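Local structure of orotidine-5-phosphate decarboxylase/orotate phosphoribosyltransferase, putative (Ompdcase-oprtase, putative) (Leishmania infantum, 3QW3) at residues Asp117-Phe122 with Val130-Lys135; Ala157-Ala162 with Val172-Gly177. The protein probably catalyses the decarboxylation of orotidine 5'-phosphate to UMP, this chain being the decarboxylase domain of a longer bifunctional UMP synthase. One frame throughout, in Å; residues are numbered along the deposited sequence. Where two conformers were deposited one is given.

Interaction 1 of 2, residues Asp117-Phe122 with Val130-Lys135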
loop_
_atom_site.group_PDB
_atom_site.type_symbol
_atom_site.label_atom_id
_atom_site.label_comp_id
_atom_site.label_asym_id
_atom_site.label_seq_id
_atom_site.Cartn_x
_atom_site.Cartn_y
_atom_site.Cartn_z
ATOM N N ASP A 117 12.361 -0.626 -7.868
ATOM C CA ASP A 117 11.579 -1.393 -8.852
ATOM C C ASP A 117 10.106 -1.576 -8.475
ATOM O O ASP A 117 9.290 -1.973 -9.311
ATOM C CB ASP A 117 12.254 -2.727 -9.217
ATOM C CG ASP A 117 12.643 -3.547 -8.003
ATOM O OD1 ASP A 117 13.197 -4.654 -8.194
ATOM O OD2 ASP A 117 12.406 -3.095 -6.865
ATOM N N SER A 118 9.770 -1.279 -7.222
ATOM C CA SER A 118 8.375 -1.246 -6.797
ATOM C C SER A 118 7.731 0.103 -7.116
ATOM O O SER A 118 6.503 0.231 -7.111
ATOM C CB SER A 118 8.250 -1.561 -5.306
ATOM O OG SER A 118 8.679 -0.476 -4.505
ATOM N N LEU A 119 8.568 1.103 -7.394
ATOM C CA LEU A 119 8.093 2.449 -7.724
ATOM C C LEU A 119 8.122 2.739 -9.224
ATOM O O LEU A 119 7.279 3.477 -9.731
ATOM C CB LEU A 119 8.910 3.494 -6.954
ATOM C CG LEU A 119 8.753 3.471 -5.429
ATOM C CD1 LEU A 119 9.785 4.382 -4.769
ATOM C CD2 LEU A 119 7.333 3.858 -5.016
ATOM N N GLN A 120 9.080 2.132 -9.921
ATOM C CA GLN A 120 9.223 2.291 -11.372
ATOM C C GLN A 120 7.924 2.101 -12.181
ATOM O O GLN A 120 7.656 2.892 -13.086
ATOM C CB GLN A 120 10.363 1.404 -11.903
ATOM C CG GLN A 120 10.745 1.645 -13.371
ATOM C CD GLN A 120 9.954 0.790 -14.356
ATOM O OE1 GLN A 120 9.205 -0.118 -13.970
ATOM N NE2 GLN A 120 10.120 1.078 -15.647
ATOM N N PRO A 121 7.106 1.068 -11.863
ATOM C CA PRO A 121 5.854 0.892 -12.612
ATOM C C PRO A 121 4.895 2.082 -12.523
ATOM O O PRO A 121 4.069 2.271 -13.412
ATOM C CB PRO A 121 5.234 -0.348 -11.959
ATOM C CG PRO A 121 6.407 -1.104 -11.453
ATOM C CD PRO A 121 7.321 -0.050 -10.926
ATOM N N PHE A 122 4.993 2.869 -11.457
ATOM C CA PHE A 122 4.220 4.100 -11.369
ATOM C C PHE A 122 4.958 5.244 -12.065
ATOM O O PHE A 122 4.362 5.996 -12.839
ATOM C CB PHE A 122 3.911 4.443 -9.912
ATOM C CG PHE A 122 3.106 3.390 -9.207
ATOM C CD1 PHE A 122 1.740 3.253 -9.455
ATOM C CD2 PHE A 122 3.713 2.527 -8.302
ATOM C CE1 PHE A 122 0.991 2.275 -8.804
ATOM C CE2 PHE A 122 2.971 1.540 -7.647
ATOM C CZ PHE A 122 1.609 1.420 -7.898
ATOM N N VAL A 130 4.052 10.557 -8.834
ATOM C CA VAL A 130 4.060 9.581 -7.755
ATOM C C VAL A 130 4.573 10.273 -6.503
ATOM O O VAL A 130 5.743 10.664 -6.431
ATOM C CB VAL A 130 4.957 8.376 -8.096
ATOM C CG1 VAL A 130 4.844 7.299 -7.010
ATOM C CG2 VAL A 130 4.584 7.823 -9.456
ATOM N N PHE A 131 3.681 10.434 -5.527
ATOM C CA PHE A 131 4.049 10.988 -4.234
ATOM C C PHE A 131 4.415 9.849 -3.290
ATOM O O PHE A 131 3.556 9.061 -2.898
ATOM C CB PHE A 131 2.902 11.826 -3.668
ATOM C CG PHE A 131 2.727 13.153 -4.364
ATOM C CD1 PHE A 131 3.493 14.246 -3.978
ATOM C CD2 PHE A 131 1.795 13.301 -5.387
ATOM C CE1 PHE A 131 3.344 15.488 -4.613
ATOM C CE2 PHE A 131 1.638 14.544 -6.037
ATOM C CZ PHE A 131 2.420 15.630 -5.642
ATOM N N VAL A 132 5.697 9.770 -2.943
ATOM C CA VAL A 132 6.222 8.661 -2.142
ATOM C C VAL A 132 6.221 9.025 -0.669
ATOM O O VAL A 132 6.681 10.103 -0.290
ATOM C CB VAL A 132 7.656 8.285 -2.582
ATOM C CG1 VAL A 132 8.155 7.080 -1.784
ATOM C CG2 VAL A 132 7.681 7.971 -4.070
ATOM N N LEU A 133 5.709 8.125 0.167
ATOM C CA LEU A 133 5.699 8.366 1.611
ATOM C C LEU A 133 7.103 8.645 2.108
ATOM O O LEU A 133 8.042 7.920 1.775
ATOM C CB LEU A 133 5.113 7.168 2.360
ATOM C CG LEU A 133 3.736 6.662 1.940
ATOM C CD1 LEU A 133 3.367 5.459 2.828
ATOM C CD2 LEU A 133 2.682 7.750 2.052
ATOM N N CYS A 134 7.249 9.702 2.899
ATOM C CA CYS A 134 8.563 10.071 3.415
ATOM C C CYS A 134 8.519 10.232 4.928
ATOM O O CYS A 134 9.082 9.420 5.665
ATOM C CB CYS A 134 9.068 11.341 2.723
ATOM S SG CYS A 134 10.685 11.885 3.281
ATOM N N LYS A 135 7.826 11.270 5.386
ATOM C CA LYS A 135 7.653 11.505 6.809
ATOM C C LYS A 135 6.185 11.735 7.103
ATOM O O LYS A 135 5.583 12.668 6.576
ATOM C CB LYS A 135 8.491 12.710 7.258
ATOM C CG LYS A 135 8.370 13.047 8.747
ATOM C CD LYS A 135 9.092 12.025 9.619
ATOM C CE LYS A 135 9.167 12.481 11.079
ATOM N NZ LYS A 135 7.832 12.556 11.752
#
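Val130 and Phe122 meet through aliphatic carbon. The CB of Val130 points toward the helix and carries two methyls that meet it unequally. CG2, anti to the carbonyl carbon, reaches furthest: it lies 3.5 Å from Phe122 CB and 3.7 Å from the backbone carbon Phe122 C. CG1, anti to the backbone N (chi1 -174°), stands further back, 4.2 Å from the same Phe122 CB. The valine therefore touches the root of the phenylalanine and not its ring. The ring is carried away from the strand. The Phe122 side chain packs on Tyr95 and Ala96 of helix 89-102 and on Ile108 of strand 107-110.

Two residues along the strand, Val132 makes a looser contact of the same kind. Its CG2 is 4.2 Å from Leu119 CD1. Leu119 also rests on Trp166, and both Leu119 and Val130 touch Ala110. A backbone bond inside the helix, Phe122 N to Leu119 O at 2.9 Å, links the two helical residues that face the strand.

Helix 116-123 is the connection in the beta-alpha-beta unit formed with strands 107-110 and 129-135. This is the repeating element of the TIM barrel, the fold of the OMP decarboxylase family. Val130 and Val132 point outward to the helix layer. All four touching side chains are buried and apolar, so shape and exclusion of water, rather than directed bonds, join helix to strand here.

Interaction 2 of 2, residues Ala157-Ala162 with Val172-Gly177. With SO4 (sulfate ion), chain F.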
loop_
_atom_site.group_PDB
_atom_site.type_symbol
_atom_site.label_atom_id
_atom_site.label_comp_id
_atom_site.label_asym_id
_atom_site.label_seq_id
_atom_site.Cartn_x
_atom_site.Cartn_y
_atom_site.Cartn_z
ATOM N N ALA A 157 17.007 9.562 4.142
ATOM C CA ALA A 157 17.512 8.640 3.117
ATOM C C ALA A 157 16.504 8.428 1.977
ATOM O O ALA A 157 16.880 8.325 0.807
ATOM C CB ALA A 157 17.915 7.302 3.740
ATOM N N VAL A 158 15.222 8.367 2.329
ATOM C CA VAL A 158 14.151 8.252 1.347
ATOM C C VAL A 158 14.089 9.519 0.483
ATOM O O VAL A 158 14.001 9.439 -0.745
ATOM C CB VAL A 158 12.793 7.970 2.038
ATOM C CG1 VAL A 158 11.632 8.085 1.047
ATOM C CG2 VAL A 158 12.814 6.588 2.687
ATOM N N ALA A 159 14.160 10.676 1.135
ATOM C CA ALA A 159 14.149 11.966 0.438
ATOM C C ALA A 159 15.290 12.094 -0.574
ATOM O O ALA A 159 15.077 12.570 -1.692
ATOM C CB ALA A 159 14.176 13.121 1.445
ATOM N N GLU A 160 16.486 11.652 -0.186
ATOM C CA GLU A 160 17.663 11.681 -1.070
ATOM C C GLU A 160 17.477 10.810 -2.305
ATOM O O GLU A 160 17.767 11.231 -3.433
ATOM C CB GLU A 160 18.917 11.222 -0.319
ATOM C CG GLU A 160 19.425 12.177 0.736
ATOM C CD GLU A 160 20.724 11.691 1.363
ATOM O OE1 GLU A 160 20.859 10.471 1.598
ATOM O OE2 GLU A 160 21.615 12.525 1.613
ATOM N N ARG A 161 16.996 9.585 -2.091
ATOM C CA ARG A 161 16.694 8.674 -3.187
ATOM C C ARG A 161 15.694 9.289 -4.153
ATOM O O ARG A 161 15.861 9.208 -5.368
ATOM C CB ARG A 161 16.134 7.363 -2.641
ATOM C CG ARG A 161 17.160 6.273 -2.502
ATOM C CD ARG A 161 16.717 5.250 -1.478
ATOM N NE ARG A 161 17.758 4.253 -1.241
ATOM C CZ ARG A 161 18.793 4.413 -0.420
ATOM N NH1 ARG A 161 18.957 5.540 0.262
ATOM N NH2 ARG A 161 19.672 3.433 -0.287
ATOM N N ALA A 162 14.653 9.904 -3.594
ATOM C CA ALA A 162 13.579 10.475 -4.384
ATOM C C ALA A 162 14.061 11.637 -5.247
ATOM O O ALA A 162 13.737 11.696 -6.428
ATOM C CB ALA A 162 12.430 10.906 -3.481
ATOM N N VAL A 172 8.439 12.582 -9.525
ATOM C CA VAL A 172 8.427 12.103 -8.144
ATOM C C VAL A 172 8.192 13.255 -7.172
ATOM O O VAL A 172 8.787 14.332 -7.301
ATOM C CB VAL A 172 9.742 11.363 -7.790
ATOM C CG1 VAL A 172 9.698 10.790 -6.366
ATOM C CG2 VAL A 172 9.988 10.257 -8.799
ATOM N N GLY A 173 7.308 13.010 -6.209
ATOM C CA GLY A 173 7.062 13.919 -5.101
ATOM C C GLY A 173 7.170 13.135 -3.806
ATOM O O GLY A 173 7.379 11.919 -3.826
ATOM N N LEU A 174 7.035 13.825 -2.683
ATOM C CA LEU A 174 7.123 13.196 -1.373
ATOM C C LEU A 174 5.929 13.550 -0.510
ATOM O O LEU A 174 5.425 14.670 -0.584
ATOM C CB LEU A 174 8.394 13.643 -0.653
ATOM C CG LEU A 174 9.722 13.189 -1.258
ATOM C CD1 LEU A 174 10.865 13.923 -0.586
ATOM C CD2 LEU A 174 9.887 11.694 -1.092
ATOM N N VAL A 175 5.485 12.601 0.316
ATOM C CA VAL A 175 4.470 12.884 1.335
ATOM C C VAL A 175 5.197 13.228 2.633
ATOM O O VAL A 175 5.953 12.410 3.159
ATOM C CB VAL A 175 3.494 11.694 1.559
ATOM C CG1 VAL A 175 2.424 12.070 2.606
ATOM C CG2 VAL A 175 2.835 11.296 0.242
ATOM N N VAL A 176 4.977 14.446 3.130
ATOM C CA VAL A 176 5.682 14.961 4.306
ATOM C C VAL A 176 4.679 15.708 5.181
ATOM O O VAL A 176 4.098 16.708 4.744
ATOM C CB VAL A 176 6.852 15.926 3.925
ATOM C CG1 VAL A 176 7.747 16.198 5.139
ATOM C CG2 VAL A 176 7.693 15.368 2.779
ATOM N N GLY A 177 4.498 15.229 6.408
ATOM C CA GLY A 177 3.528 15.799 7.348
ATOM C C GLY A 177 3.841 17.223 7.779
ATOM O O GLY A 177 4.992 17.650 7.742
HETATM S S SO4 F . 22.798 5.121 1.138
HETATM O O1 SO4 F . 23.739 4.004 1.109
HETATM O O2 SO4 F . 23.069 6.020 0.017
HETATM O O3 SO4 F . 21.444 4.606 1.018
HETATM O O4 SO4 F . 22.926 5.838 2.404
#
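Leu174 reaches across to helix 154-163 and meets two alanines, one with each methyl. CD2 lies 3.6 Å from Ala162 CB. CD1 sits over Ala159, 4.0 Å from its CA and equally far from its CB. CG is anti to the carbonyl carbon (chi1 -67°), and from there the fork points at the helix. Val172 adds the second strand contact: its CG1 is 4.0 Å from Ala162 CB. Ala162 is thus touched by both strand residues that face the helix.

Small side chains on the helix let the leucine approach the helix backbone itself. The two axes are 9.2 Å apart at closest approach, and the helix runs nearly antiparallel to the strand, at 162°. This is the outer layer of the TIM barrel: strand 172-176 belongs to the parallel barrel sheet, and the helix packs on its outward side.

Further out, Val187 of helix 181-190 touches both Ala159 and Leu174. Cys134 of strand 129-135 also touches both, and Leu194 covers Ala162 and Leu174. The strand is fixed by backbone bonds to both neighbours, through Gly173 to Val130 and Val132 and through Leu174 to Trp195 and Leu197.

The helix turns a polar side away from the strand. Glu160 forms salt bridges with Arg152 and Arg190. The Arg161 chain, extended from CG to NE, carries its guanidinium to a sulfate, probably from the crystallisation liquor. NH1 donates to sulfate O3 at 2.8 Å, with a bent angle of 131°. NH2 donates to the same oxygen, which lies at the guanidinium edge near its plane. Arg152 supplies another hydrogen bond to the sulfate. Ala157 and Arg161 also pack on Leu147 of the second subunit.

In the fold
Both interactions are buried, and both place a helix against the outside of the same barrel sheet. Strands 129-135 and 172-176 are neighbours in it, joined by probable backbone bonds from Val130 O to Gly173 N and from Lys135 O to Gly177 N. The contact centres lie about 9 Å apart. Interaction 1 sets two valines against a leucine methyl and the CB of a phenylalanine, whereas interaction 2 sets a leucine and a valine against alanines. Val132 O packs on Leu174 CD2, and Leu133 O on Val158 CG1, so the two contacts adjoin. Charged groups of 157-162 lie off the apolar patch, and both interactions have residues that touch the second subunit.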